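Local coordinates for nitrate transport protein nrtA (Synechocystis sp., PDB 2G29) that binds nitrate as the periplasmic substrate-binding component of the NrtABCD ABC transporter, which takes up nitrate and probably also nitrite, at residues G74-N79 / G87-A92; E369-L374 / D379-S384; I297-S300 / N305-N308. All blocks are in the same frame, centred on the assembly; numbering follows the deposited sequence.

How the contacts relate
The three contacts lie far apart and share no atoms. Between centres, contact 1 is about 29 Å from contact 2 and about 31 Å from contact 3; contacts 2 and 3 are about 33 Å apart. Along the chain the order is 1, 3, 2, each joining segments close in sequence. Contact 1 ties helix 73-82 to strand 91-95 of one five-stranded sheet. Contact 3 sits beside the other sheet, next to its outermost strand 225-229, on the opposite side of the chain's centre. Contact 2 belongs to the C-terminal part, where helix 364-373 packs on helix 253-271. Nitrate-binding residues adjoin contact 1 (Trp73) and lie about 9 Å from the Arg299 side chain of contact 3 (Gln126, side chain).

Contact 1 (G74-N79 / G87-A92); sequences GTTRDN and GGIDGA
Asn79 and Ile89 meet where helix 73-82 hands the chain back to strand 91-95. This is a beta-alpha-beta crossover of the type II periplasmic binding fold, running from strand 66-69 through the helix to strand 91-95, with parallel strand 36-39 between the two.

One hydrogen bond spans the join. Ile89 N donates to Asn79 O over 3.0 Å, nearly straight at 168°. The same oxygen receives a CH...O contact from Gly88 CA at 3.4 Å, an approach that the missing side chain of Gly88 permits.

Apolar contacts join the helix to the loop and the start of the strand. Ile89 CG1, in the crowded position between backbone N and carbonyl carbon (chi1 59°), lies 3.7 Å from Asn79 CB, and its CD1 continues toward the Thr76 carbonyl. An alanine here lacks the whole branched chain beyond CB, and a gap would probably open between Asn79 CB and the Thr76 carbonyl.

The polar ends find partners outside the two segments. Asn79 ND2 donates to Gln70 OE1, and Thr76 OG1 bonds to Ser72 O. The side chain of nitrate ligand Trp73 is about 4 Å from that of Thr76. With its hydroxyl bonded to that Ser72 carbonyl, just before the helix, Thr76 offers its methyl to the strand, CG2 resting 4.0 Å from Ala92 CB.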
loop_
_atom_site.group_PDB
_atom_site.type_symbol
_atom_site.label_atom_id
_atom_site.label_comp_id
_atom_site.label_asym_id
_atom_site.label_seq_id
_atom_site.Cartn_x
_atom_site.Cartn_y
_atom_site.Cartn_z
ATOM N N GLY A 74 0.891 -7.223 -11.078
ATOM C CA GLY A 74 0.616 -8.483 -11.749
ATOM C C GLY A 74 1.879 -9.322 -11.843
ATOM O O GLY A 74 1.812 -10.519 -11.610
ATOM N N THR A 75 3.027 -8.706 -12.150
ATOM C CA THR A 75 4.246 -9.513 -12.210
ATOM C C THR A 75 4.735 -9.888 -10.836
ATOM O O THR A 75 5.312 -10.947 -10.650
ATOM C CB THR A 75 5.411 -8.863 -12.993
ATOM O OG1 THR A 75 5.861 -7.682 -12.339
ATOM C CG2 THR A 75 5.022 -8.575 -14.405
ATOM N N THR A 76 4.490 -9.040 -9.855
ATOM C CA THR A 76 4.812 -9.381 -8.451
ATOM C C THR A 76 4.051 -10.660 -8.083
ATOM O O THR A 76 4.632 -11.594 -7.529
ATOM C CB THR A 76 4.369 -8.253 -7.491
ATOM O OG1 THR A 76 5.151 -7.076 -7.769
ATOM C CG2 THR A 76 4.595 -8.656 -6.041
ATOM N N ARG A 77 2.753 -10.697 -8.382
ATOM C CA ARG A 77 1.914 -11.859 -8.116
ATOM C C ARG A 77 2.477 -13.057 -8.868
ATOM O O ARG A 77 2.593 -14.147 -8.304
ATOM C CB ARG A 77 0.475 -11.549 -8.580
ATOM C CG ARG A 77 -0.552 -12.710 -8.508
ATOM C CD ARG A 77 -0.529 -13.633 -9.733
ATOM N NE ARG A 77 -0.493 -12.872 -10.980
ATOM C CZ ARG A 77 -1.483 -12.123 -11.455
ATOM N NH1 ARG A 77 -2.636 -12.032 -10.797
ATOM N NH2 ARG A 77 -1.297 -11.418 -12.568
ATOM N N ASP A 78 2.868 -12.853 -10.128
ATOM C CA ASP A 78 3.436 -13.973 -10.900
ATOM C C ASP A 78 4.694 -14.543 -10.242
ATOM O O ASP A 78 4.856 -15.772 -10.134
ATOM C CB ASP A 78 3.810 -13.559 -12.326
ATOM C CG ASP A 78 2.596 -13.182 -13.178
ATOM O OD1 ASP A 78 1.454 -13.616 -12.883
ATOM O OD2 ASP A 78 2.766 -12.476 -14.191
ATOM N N ASN A 79 5.584 -13.667 -9.810
ATOM C CA ASN A 79 6.820 -14.126 -9.196
ATOM C C ASN A 79 6.615 -14.765 -7.831
ATOM O O ASN A 79 7.365 -15.657 -7.454
ATOM C CB ASN A 79 7.831 -12.967 -9.157
ATOM C CG ASN A 79 8.422 -12.690 -10.528
ATOM O OD1 ASN A 79 8.697 -13.637 -11.264
ATOM N ND2 ASN A 79 8.619 -11.407 -10.887
ATOM N N GLY A 87 12.515 -19.497 -9.993
ATOM C CA GLY A 87 12.942 -18.241 -10.602
ATOM C C GLY A 87 12.201 -16.974 -10.225
ATOM O O GLY A 87 12.453 -15.913 -10.801
ATOM N N GLY A 88 11.295 -17.095 -9.260
ATOM C CA GLY A 88 10.513 -15.954 -8.793
ATOM C C GLY A 88 11.039 -15.359 -7.505
ATOM O O GLY A 88 12.257 -15.260 -7.301
ATOM N N ILE A 89 10.132 -14.962 -6.616
ATOM C CA ILE A 89 10.551 -14.311 -5.366
ATOM C C ILE A 89 9.932 -15.001 -4.146
ATOM O O ILE A 89 8.930 -15.734 -4.267
ATOM C CB ILE A 89 10.196 -12.749 -5.362
ATOM C CG1 ILE A 89 8.664 -12.567 -5.530
ATOM C CG2 ILE A 89 10.966 -12.026 -6.469
ATOM C CD1 ILE A 89 8.276 -11.113 -5.616
ATOM N N ASP A 90 10.530 -14.768 -2.981
ATOM C CA ASP A 90 10.089 -15.331 -1.707
ATOM C C ASP A 90 9.112 -14.447 -0.942
ATOM O O ASP A 90 8.339 -14.943 -0.105
ATOM C CB ASP A 90 11.308 -15.563 -0.792
ATOM C CG ASP A 90 12.380 -16.455 -1.435
ATOM O OD1 ASP A 90 12.091 -17.632 -1.712
ATOM O OD2 ASP A 90 13.504 -15.959 -1.666
ATOM N N GLY A 91 9.187 -13.139 -1.192
ATOM C CA GLY A 91 8.313 -12.217 -0.503
ATOM C C GLY A 91 8.362 -10.883 -1.212
ATOM O O GLY A 91 9.080 -10.714 -2.204
ATOM N N ALA A 92 7.631 -9.906 -0.688
ATOM C CA ALA A 92 7.568 -8.611 -1.357
ATOM C C ALA A 92 6.974 -7.508 -0.517
ATOM O O ALA A 92 6.247 -7.773 0.441
ATOM C CB ALA A 92 6.656 -8.745 -2.600
#

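Contact 2 (E369-L374 / D379-S384); sequences EAAQAL and DQIPSS
Between Ala371 and Ile381 no flat group offers a face or an edge: the touch is methyl against methyl. The one flat side-chain group near the contact on the helix side, the carboxamide of Gln372, takes no part, its NE2 making a weak hydrogen bond to Arg368 O; Gln372 reaches the other segment through its aliphatic CG, at a loose 4.5 Å from Ile381 CD1.

What carries the contact is one isoleucine branch. Ile381 CD1 sits 3.8 Å from Ala371 CB, and CG1 of the same isoleucine follows at 4.1 Å from that methyl, leaning the ethyl arm toward the helix. CG1 stands anti to the carbonyl carbon (chi1 -65°) and the arm is then fully extended (chi2 176°), which carries CD1 out to the helix surface while CG2 stays back. CD1 also comes within 4.4 Å of Gln372 N, so the methyl nears the helix backbone too.

Ile381 touches Trp367 and Arg368 one turn earlier on the same helix, and next to it Gln380 OE1 accepts a hydrogen bond from Trp323 NE1. Ala370 and Leu374 meet Met264 of helix 253-271, and Ala370 and Ala373 meet Met261. Helix 364-373 is thus packed against a long helix of the fold while the chain that leaves it folds back and rests Ile381 on it.

No hydrogen bond or salt bridge crosses between the segments. The small interface therefore probably rests on dispersion and the exclusion of water, and its chemistry sets no strict direction, so the position of the loop probably owes much to its neighbours.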
loop_
_atom_site.group_PDB
_atom_site.type_symbol
_atom_site.label_atom_id
_atom_site.label_comp_id
_atom_site.label_asym_id
_atom_site.label_seq_id
_atom_site.Cartn_x
_atom_site.Cartn_y
_atom_site.Cartn_z
ATOM N N GLU A 369 7.097 -10.996 18.396
ATOM C CA GLU A 369 8.316 -11.696 18.823
ATOM C C GLU A 369 9.547 -10.931 18.381
ATOM O O GLU A 369 10.509 -10.785 19.149
ATOM C CB GLU A 369 8.327 -13.121 18.278
ATOM C CG GLU A 369 7.327 -13.993 19.056
ATOM C CD GLU A 369 6.873 -15.230 18.320
ATOM O OE1 GLU A 369 7.576 -15.668 17.380
ATOM O OE2 GLU A 369 5.802 -15.776 18.697
ATOM N N ALA A 370 9.524 -10.391 17.167
ATOM C CA ALA A 370 10.667 -9.629 16.689
ATOM C C ALA A 370 10.819 -8.315 17.434
ATOM O O ALA A 370 11.940 -7.906 17.746
ATOM C CB ALA A 370 10.507 -9.375 15.179
ATOM N N ALA A 371 9.723 -7.621 17.710
ATOM C CA ALA A 371 9.825 -6.341 18.418
ATOM C C ALA A 371 10.336 -6.556 19.849
ATOM O O ALA A 371 11.063 -5.706 20.398
ATOM C CB ALA A 371 8.474 -5.622 18.439
ATOM N N GLN A 372 9.955 -7.682 20.445
ATOM C CA GLN A 372 10.399 -8.002 21.806
ATOM C C GLN A 372 11.902 -8.257 21.792
ATOM O O GLN A 372 12.637 -7.784 22.676
ATOM C CB GLN A 372 9.682 -9.247 22.332
ATOM C CG GLN A 372 8.234 -9.012 22.672
ATOM C CD GLN A 372 7.397 -10.290 22.631
ATOM O OE1 GLN A 372 7.581 -11.195 23.425
ATOM N NE2 GLN A 372 6.482 -10.362 21.674
ATOM N N ALA A 373 12.362 -9.017 20.809
ATOM C CA ALA A 373 13.787 -9.317 20.681
ATOM C C ALA A 373 14.560 -7.990 20.587
ATOM O O ALA A 373 15.609 -7.829 21.202
ATOM C CB ALA A 373 14.029 -10.162 19.466
ATOM N N LEU A 374 14.043 -7.047 19.810
ATOM C CA LEU A 374 14.654 -5.718 19.685
ATOM C C LEU A 374 14.119 -4.938 20.888
ATOM O O LEU A 374 13.629 -5.544 21.831
ATOM C CB LEU A 374 14.171 -5.060 18.392
ATOM C CG LEU A 374 14.540 -5.821 17.115
ATOM C CD1 LEU A 374 13.671 -5.323 15.981
ATOM C CD2 LEU A 374 16.020 -5.628 16.784
ATOM N N ASP A 379 5.197 0.460 25.106
ATOM C CA ASP A 379 4.054 1.251 24.685
ATOM C C ASP A 379 3.927 1.360 23.173
ATOM O O ASP A 379 2.938 1.887 22.666
ATOM C CB ASP A 379 4.123 2.638 25.332
ATOM C CG ASP A 379 5.134 3.537 24.676
ATOM O OD1 ASP A 379 6.212 3.056 24.250
ATOM O OD2 ASP A 379 4.851 4.749 24.599
ATOM N N GLN A 380 4.940 0.862 22.470
ATOM C CA GLN A 380 4.943 0.877 21.009
ATOM C C GLN A 380 4.518 -0.480 20.446
ATOM O O GLN A 380 4.495 -0.671 19.234
ATOM C CB GLN A 380 6.333 1.246 20.488
ATOM C CG GLN A 380 6.647 2.739 20.605
ATOM C CD GLN A 380 8.067 3.073 20.195
ATOM O OE1 GLN A 380 8.631 2.456 19.290
ATOM N NE2 GLN A 380 8.652 4.065 20.855
ATOM N N ILE A 381 4.204 -1.415 21.332
ATOM C CA ILE A 381 3.739 -2.746 20.934
ATOM C C ILE A 381 2.265 -2.850 21.336
ATOM O O ILE A 381 1.937 -2.979 22.518
ATOM C CB ILE A 381 4.536 -3.869 21.634
ATOM C CG1 ILE A 381 5.990 -3.832 21.162
ATOM C CG2 ILE A 381 3.889 -5.238 21.334
ATOM C CD1 ILE A 381 6.899 -4.823 21.852
ATOM N N PRO A 382 1.349 -2.805 20.354
ATOM C CA PRO A 382 -0.090 -2.890 20.637
ATOM C C PRO A 382 -0.496 -4.109 21.463
ATOM O O PRO A 382 0.014 -5.217 21.241
ATOM C CB PRO A 382 -0.718 -2.922 19.244
ATOM C CG PRO A 382 0.269 -2.116 18.413
ATOM C CD PRO A 382 1.593 -2.646 18.904
ATOM N N SER A 383 -1.431 -3.882 22.385
ATOM C CA SER A 383 -1.963 -4.906 23.290
ATOM C C SER A 383 -3.052 -5.737 22.642
ATOM O O SER A 383 -3.468 -6.762 23.187
ATOM C CB SER A 383 -2.546 -4.257 24.552
ATOM O OG SER A 383 -1.505 -3.810 25.402
ATOM N N SER A 384 -3.548 -5.282 21.497
ATOM C CA SER A 384 -4.589 -6.052 20.828
ATOM C C SER A 384 -4.426 -5.990 19.318
ATOM O O SER A 384 -3.898 -5.030 18.788
ATOM C CB SER A 384 -5.974 -5.526 21.194
ATOM O OG SER A 384 -6.250 -4.295 20.579
#

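Contact 3 (I297-S300 / N305-N308); sequences IDRS and NFGN
Arg299 and Asn305 form the tight part of this contact, joined by one direct bond and one through water. Arg299 NH2 donates to Asn305 O at 2.8 Å, though the bond is bent (137°), with the donor above the carbonyl plane and the oxygen a little out of the guanidinium plane. Beside it a water lies in the guanidinium plane and accepts twice: from Arg299 NE at 2.8 Å and from Asn305 N at 2.9 Å. The arginine thus grips both backbone polar atoms of one residue, one directly and one by relay. Its chain bends at the second torsion (chi2 -59°), runs straight through the third and turns the head across at the last, which delivers it to Asn305 although its CB is not aimed there.

The third nitrogen, NH1, forms a salt bridge with Glu212, next in sequence to the nitrate ligand Gly211. This carboxylate probably balances the charge of the buried arginine and fixes the rotation of its head.

Looser is the approach to Phe306, whose CD1 is 4.1 Å from Arg299 NH2. The nitrogen lies at the ring's edge, near its plane, not over a face. Phe306 instead meets Phe313 edge-to-face, and its backbone bonds to Gln226 on strand 225-229. The side chain of partly exposed Asn305 likewise keeps clear of the arginine, its nearest approach to segment 297-300 being 5.2 Å.

That side chain turns back on its own loop: Asn305 OD1 accepts from Gly307 N at 3.0 Å, two residues on, the bond that defines an Asx turn.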
loop_
_atom_site.group_PDB
_atom_site.type_symbol
_atom_site.label_atom_id
_atom_site.label_comp_id
_atom_site.label_asym_id
_atom_site.label_seq_id
_atom_site.Cartn_x
_atom_site.Cartn_y
_atom_site.Cartn_z
ATOM N N ILE A 297 11.098 14.090 -2.221
ATOM C CA ILE A 297 11.339 14.724 -0.923
ATOM C C ILE A 297 10.204 15.472 -0.259
ATOM O O ILE A 297 9.939 15.253 0.935
ATOM C CB ILE A 297 12.602 15.634 -1.013
ATOM C CG1 ILE A 297 13.023 16.121 0.386
ATOM C CG2 ILE A 297 12.316 16.842 -1.888
ATOM C CD1 ILE A 297 13.428 15.019 1.320
ATOM N N ASP A 298 9.499 16.334 -0.999
ATOM C CA ASP A 298 8.469 17.106 -0.319
ATOM C C ASP A 298 7.403 16.258 0.376
ATOM O O ASP A 298 7.054 16.529 1.521
ATOM C CB ASP A 298 7.811 18.098 -1.270
ATOM C CG ASP A 298 8.720 19.276 -1.588
ATOM O OD1 ASP A 298 9.742 19.459 -0.874
ATOM O OD2 ASP A 298 8.412 20.024 -2.540
ATOM N N ARG A 299 6.906 15.216 -0.302
ATOM C CA ARG A 299 5.874 14.415 0.324
ATOM C C ARG A 299 6.403 13.624 1.510
ATOM O O ARG A 299 5.671 13.357 2.464
ATOM C CB ARG A 299 5.219 13.482 -0.713
ATOM C CG ARG A 299 4.609 14.215 -1.906
ATOM C CD ARG A 299 3.538 15.200 -1.487
ATOM N NE ARG A 299 2.927 15.922 -2.603
ATOM C CZ ARG A 299 1.949 15.476 -3.374
ATOM N NH1 ARG A 299 1.442 14.264 -3.186
ATOM N NH2 ARG A 299 1.437 16.278 -4.310
ATOM N N SER A 300 7.669 13.215 1.452
ATOM C CA SER A 300 8.337 12.493 2.535
ATOM C C SER A 300 8.565 13.384 3.777
ATOM O O SER A 300 9.020 12.902 4.826
ATOM C CB SER A 300 9.660 11.919 2.028
ATOM O OG SER A 300 9.413 10.817 1.155
ATOM N N ASN A 305 1.836 19.943 -2.337
ATOM C CA ASN A 305 1.410 20.824 -3.427
ATOM C C ASN A 305 0.544 19.921 -4.320
ATOM O O ASN A 305 1.063 18.998 -4.978
ATOM C CB ASN A 305 2.609 21.373 -4.233
ATOM C CG ASN A 305 2.164 22.146 -5.468
ATOM O OD1 ASN A 305 1.019 22.596 -5.552
ATOM N ND2 ASN A 305 3.059 22.314 -6.417
ATOM N N PHE A 306 -0.762 20.187 -4.327
ATOM C CA PHE A 306 -1.713 19.427 -5.130
ATOM C C PHE A 306 -1.876 19.982 -6.556
ATOM O O PHE A 306 -2.590 19.407 -7.356
ATOM C CB PHE A 306 -3.105 19.383 -4.479
ATOM C CG PHE A 306 -3.220 18.488 -3.262
ATOM C CD1 PHE A 306 -2.192 17.626 -2.863
ATOM C CD2 PHE A 306 -4.405 18.470 -2.541
ATOM C CE1 PHE A 306 -2.376 16.754 -1.753
ATOM C CE2 PHE A 306 -4.574 17.612 -1.453
ATOM C CZ PHE A 306 -3.557 16.749 -1.063
ATOM N N GLY A 307 -1.214 21.095 -6.874
ATOM C CA GLY A 307 -1.343 21.654 -8.210
ATOM C C GLY A 307 -2.625 22.437 -8.412
ATOM O O GLY A 307 -3.344 22.735 -7.452
ATOM N N ASN A 308 -2.905 22.774 -9.661
ATOM C CA ASN A 308 -4.118 23.493 -10.010
ATOM C C ASN A 308 -4.293 24.790 -9.232
ATOM O O ASN A 308 -5.415 25.151 -8.880
ATOM C CB ASN A 308 -5.327 22.596 -9.774
ATOM C CG ASN A 308 -6.531 23.074 -10.508
ATOM O OD1 ASN A 308 -6.404 23.752 -11.531
ATOM N ND2 ASN A 308 -7.714 22.715 -10.014
HETATM O O HOH W 1 4.276 18.338 -2.546
#